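Local coordinates for protein DNA-(apurinic or apyrimidinic site) lyase (Xenopus laevis, PDB 6WCD) that acts in DNA base excision repair, cutting the backbone weakly at abasic sites and removing nucleotides from 3' ends with magnesium or manganese as cofactor, at residues Q209-F214 against I272-G277. Numbering follows the deposited sequence.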
ATOM      1  N   GLN A 209      -4.086   5.833  18.369  1.00 22.95           N
ATOM      2  CA  GLN A 209      -4.090   4.737  19.332  1.00 25.57           C
ATOM      3  C   GLN A 209      -3.942   3.412  18.601  1.00 22.16           C
ATOM      4  O   GLN A 209      -3.251   2.491  19.076  1.00 23.75           O
ATOM      5  CB  GLN A 209      -5.374   4.744  20.170  1.00 26.92           C
ATOM      6  CG  GLN A 209      -5.461   5.921  21.120  1.00 37.57           C
ATOM      7  CD  GLN A 209      -6.806   5.974  21.844  1.00 67.93           C
ATOM      8  OE1 GLN A 209      -7.750   5.272  21.474  1.00 72.19           O
ATOM      9  NE2 GLN A 209      -6.894   6.805  22.873  1.00 68.76           N
ATOM     10  N   TRP A 210      -4.646   3.264  17.479  1.00 22.46           N
ATOM     11  CA  TRP A 210      -4.533   2.027  16.705  1.00 21.33           C
ATOM     12  C   TRP A 210      -3.105   1.800  16.256  1.00 18.61           C
ATOM     13  O   TRP A 210      -2.543   0.704  16.434  1.00 21.61           O
ATOM     14  CB  TRP A 210      -5.497   2.065  15.500  1.00 22.44           C
ATOM     15  CG  TRP A 210      -5.252   0.873  14.638  1.00 19.74           C
ATOM     16  CD1 TRP A 210      -5.639  -0.393  14.912  1.00 22.06           C
ATOM     17  CD2 TRP A 210      -4.484   0.837  13.473  1.00 17.48           C
ATOM     18  NE1 TRP A 210      -5.183  -1.236  13.936  1.00 21.54           N
ATOM     19  CE2 TRP A 210      -4.434  -0.516  13.042  1.00 18.21           C
ATOM     20  CE3 TRP A 210      -3.825   1.795  12.700  1.00 19.58           C
ATOM     21  CZ2 TRP A 210      -3.772  -0.894  11.885  1.00 18.52           C
ATOM     22  CZ3 TRP A 210      -3.174   1.410  11.564  1.00 20.77           C
ATOM     23  CH2 TRP A 210      -3.142   0.065  11.169  1.00 19.18           C
ATOM     24  N   LEU A 211      -2.483   2.826  15.682  1.00 20.04           N
ATOM     25  CA  LEU A 211      -1.115   2.699  15.204  1.00 23.39           C
ATOM     26  C   LEU A 211      -0.162   2.377  16.341  1.00 26.07           C
ATOM     27  O   LEU A 211       0.765   1.557  16.170  1.00 26.31           O
ATOM     28  CB  LEU A 211      -0.671   4.002  14.550  1.00 32.94           C
ATOM     29  CG  LEU A 211      -0.428   4.105  13.065  1.00 38.26           C
ATOM     30  CD1 LEU A 211       0.377   5.354  12.798  1.00 33.40           C
ATOM     31  CD2 LEU A 211       0.232   2.877  12.472  1.00 23.10           C
ATOM     32  N   ASN A 212      -0.324   3.045  17.505  1.00 21.17           N
ATOM     33  CA  ASN A 212       0.554   2.826  18.629  1.00 22.39           C
ATOM     34  C   ASN A 212       0.591   1.362  19.030  1.00 26.39           C
ATOM     35  O   ASN A 212       1.643   0.865  19.446  1.00 31.50           O
ATOM     36  CB  ASN A 212       0.130   3.661  19.834  1.00 25.82           C
ATOM     37  CG  ASN A 212       0.407   5.159  19.692  1.00 36.27           C
ATOM     38  OD1 ASN A 212       1.292   5.576  18.973  1.00 36.34           O
ATOM     39  ND2 ASN A 212      -0.345   5.976  20.454  1.00 44.64           N
ATOM     40  N   GLN A 213      -0.557   0.669  19.015  1.00 22.34           N
ATOM     41  CA  GLN A 213      -0.543  -0.737  19.402  1.00 23.64           C
ATOM     42  C   GLN A 213      -0.211  -1.662  18.250  1.00 24.62           C
ATOM     43  O   GLN A 213       0.231  -2.798  18.498  1.00 27.63           O
ATOM     44  CB  GLN A 213      -1.875  -1.146  20.057  1.00 23.92           C
ATOM     45  CG  GLN A 213      -3.091  -0.937  19.212  1.00 25.51           C
ATOM     46  CD  GLN A 213      -3.345  -2.086  18.254  1.00 24.74           C
ATOM     47  OE1 GLN A 213      -3.253  -3.269  18.616  1.00 29.08           O
ATOM     48  NE2 GLN A 213      -3.690  -1.744  17.049  1.00 22.81           N
ATOM     49  N   PHE A 214      -0.360  -1.208  17.006  1.00 19.99           N
ATOM     50  CA  PHE A 214      -0.045  -2.046  15.861  1.00 20.93           C
ATOM     51  C   PHE A 214       1.466  -2.107  15.635  1.00 20.57           C
ATOM     52  O   PHE A 214       2.014  -3.161  15.230  1.00 21.18           O
ATOM     53  CB  PHE A 214      -0.758  -1.488  14.611  1.00 20.66           C
ATOM     54  CG  PHE A 214      -0.614  -2.336  13.408  1.00 19.53           C
ATOM     55  CD1 PHE A 214      -1.100  -3.636  13.389  1.00 17.41           C
ATOM     56  CD2 PHE A 214      -0.022  -1.838  12.290  1.00 21.44           C
ATOM     57  CE1 PHE A 214      -0.966  -4.432  12.298  1.00 19.66           C
ATOM     58  CE2 PHE A 214       0.108  -2.639  11.162  1.00 26.63           C
ATOM     59  CZ  PHE A 214      -0.378  -3.921  11.183  1.00 20.27           C
ATOM     60  N   ILE A 272       2.361  10.461   6.257  1.00 14.92           N
ATOM     61  CA  ILE A 272       1.217   9.549   6.372  1.00 12.46           C
ATOM     62  C   ILE A 272       1.376   8.343   5.445  1.00 13.48           C
ATOM     63  O   ILE A 272       0.442   7.504   5.371  1.00 14.07           O
ATOM     64  CB  ILE A 272      -0.135  10.256   6.136  1.00 14.86           C
ATOM     65  CG1 ILE A 272      -0.168  10.943   4.760  1.00 15.60           C
ATOM     66  CG2 ILE A 272      -0.452  11.199   7.311  1.00 18.77           C
ATOM     67  CD1 ILE A 272      -1.557  11.430   4.387  1.00 18.73           C
ATOM     68  N   ASP A 273       2.492   8.233   4.765  1.00 12.64           N
ATOM     69  CA  ASP A 273       2.826   7.112   3.892  1.00 13.62           C
ATOM     70  C   ASP A 273       3.963   6.317   4.512  1.00 14.45           C
ATOM     71  O   ASP A 273       5.006   6.866   4.893  1.00 14.62           O
ATOM     72  CB  ASP A 273       3.209   7.685   2.552  1.00 12.86           C
ATOM     73  CG  ASP A 273       2.050   8.455   1.915  1.00 17.30           C
ATOM     74  OD1 ASP A 273       1.074   7.778   1.414  1.00 18.43           O
ATOM     75  OD2 ASP A 273       2.034   9.714   1.918  1.00 16.12           O
ATOM     76  N   TYR A 274       3.761   5.015   4.600  1.00 12.17           N
ATOM     77  CA  TYR A 274       4.592   4.123   5.351  1.00 10.87           C
ATOM     78  C   TYR A 274       4.961   2.895   4.567  1.00 11.99           C
ATOM     79  O   TYR A 274       4.245   2.441   3.675  1.00 12.18           O
ATOM     80  CB  TYR A 274       3.861   3.632   6.615  1.00 12.31           C
ATOM     81  CG  TYR A 274       3.431   4.672   7.591  1.00 13.83           C
ATOM     82  CD1 TYR A 274       4.135   4.870   8.744  1.00 14.87           C
ATOM     83  CD2 TYR A 274       2.259   5.364   7.431  1.00 14.98           C
ATOM     84  CE1 TYR A 274       3.721   5.758   9.709  1.00 17.23           C
ATOM     85  CE2 TYR A 274       1.861   6.285   8.359  1.00 15.54           C
ATOM     86  CZ  TYR A 274       2.563   6.460   9.504  1.00 16.44           C
ATOM     87  OH  TYR A 274       2.172   7.330  10.501  1.00 19.01           O
ATOM     88  N   ILE A 275       6.119   2.305   4.962  1.00 12.43           N
ATOM     89  CA  ILE A 275       6.480   0.930   4.616  1.00 11.17           C
ATOM     90  C   ILE A 275       6.680   0.210   5.934  1.00 11.47           C
ATOM     91  O   ILE A 275       7.681   0.409   6.641  1.00 13.15           O
ATOM     92  CB  ILE A 275       7.715   0.840   3.700  1.00 11.50           C
ATOM     93  CG1 ILE A 275       7.412   1.580   2.407  1.00 13.54           C
ATOM     94  CG2 ILE A 275       8.080  -0.619   3.494  1.00 12.95           C
ATOM     95  CD1 ILE A 275       8.610   1.722   1.465  1.00 14.84           C
ATOM     96  N   LEU A 276       5.700  -0.590   6.329  1.00 11.77           N
ATOM     97  CA  LEU A 276       5.735  -1.326   7.588  1.00 12.09           C
ATOM     98  C   LEU A 276       6.134  -2.753   7.290  1.00 14.71           C
ATOM     99  O   LEU A 276       5.750  -3.316   6.269  1.00 15.97           O
ATOM    100  CB  LEU A 276       4.345  -1.300   8.260  1.00 13.86           C
ATOM    101  CG  LEU A 276       3.693   0.065   8.403  1.00 13.27           C
ATOM    102  CD1 LEU A 276       2.308  -0.204   8.993  1.00 17.95           C
ATOM    103  CD2 LEU A 276       4.527   1.009   9.208  1.00 14.16           C
ATOM    104  N   GLY A 277       6.977  -3.337   8.121  1.00 14.86           N
ATOM    105  CA  GLY A 277       7.354  -4.729   7.922  1.00 16.18           C
ATOM    106  C   GLY A 277       7.352  -5.442   9.251  1.00 13.51           C
ATOM    107  O   GLY A 277       7.541  -4.837  10.299  1.00 14.56           O
TER
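Leu211 and Tyr274 touch between helix 206-214 and strand 269-278, the two side chains reaching across to each other from the facing helix and strand. The touching branch of the leucine is CD1, which lies 3.5 Å from Tyr274 OH and 4.1 Å from Tyr274 CZ, a slanting approach to the phenol end of the ring. One helical turn on, Phe214 and Leu276 make the second apolar contact. Leu276 CD1 sits at the rim of the phenyl ring, in its plane, 3.9 Å from Phe214 CE2. The CB bond of Phe214 does not aim at the strand, but with CG anti to the backbone N (chi1 -174°) the ring ends nearer to it.

No hydrogen bond joins the segments; Tyr274 OH hydrogen-bonds Thr186 O, which probably helps keep the phenol oxygen beside the leucine methyl. Within the helix, Trp210 CZ2 lies 3.8 Å above one face of the Phe214 ring, near its rim. Trp210 O accepts both Phe214 N and Gln213 NE2, the latter at 2.8 Å.

Next to Tyr274, Asp273 OD2 hydrogen-bonds His300 ND1; both residues are probably part of the active site, and the Tyr274 side chain is about 7 Å from that of the catalytic Asp183. The buried contact packs a helix on one layer of the DNase I-like catalytic domain. Strand 269-278 pairs antiparallel with 177-181 and 239-241; Phe214 also touches Ile180 and stacks on Phe239, while Trp210 stacks on Tyr161 of helix 152-173.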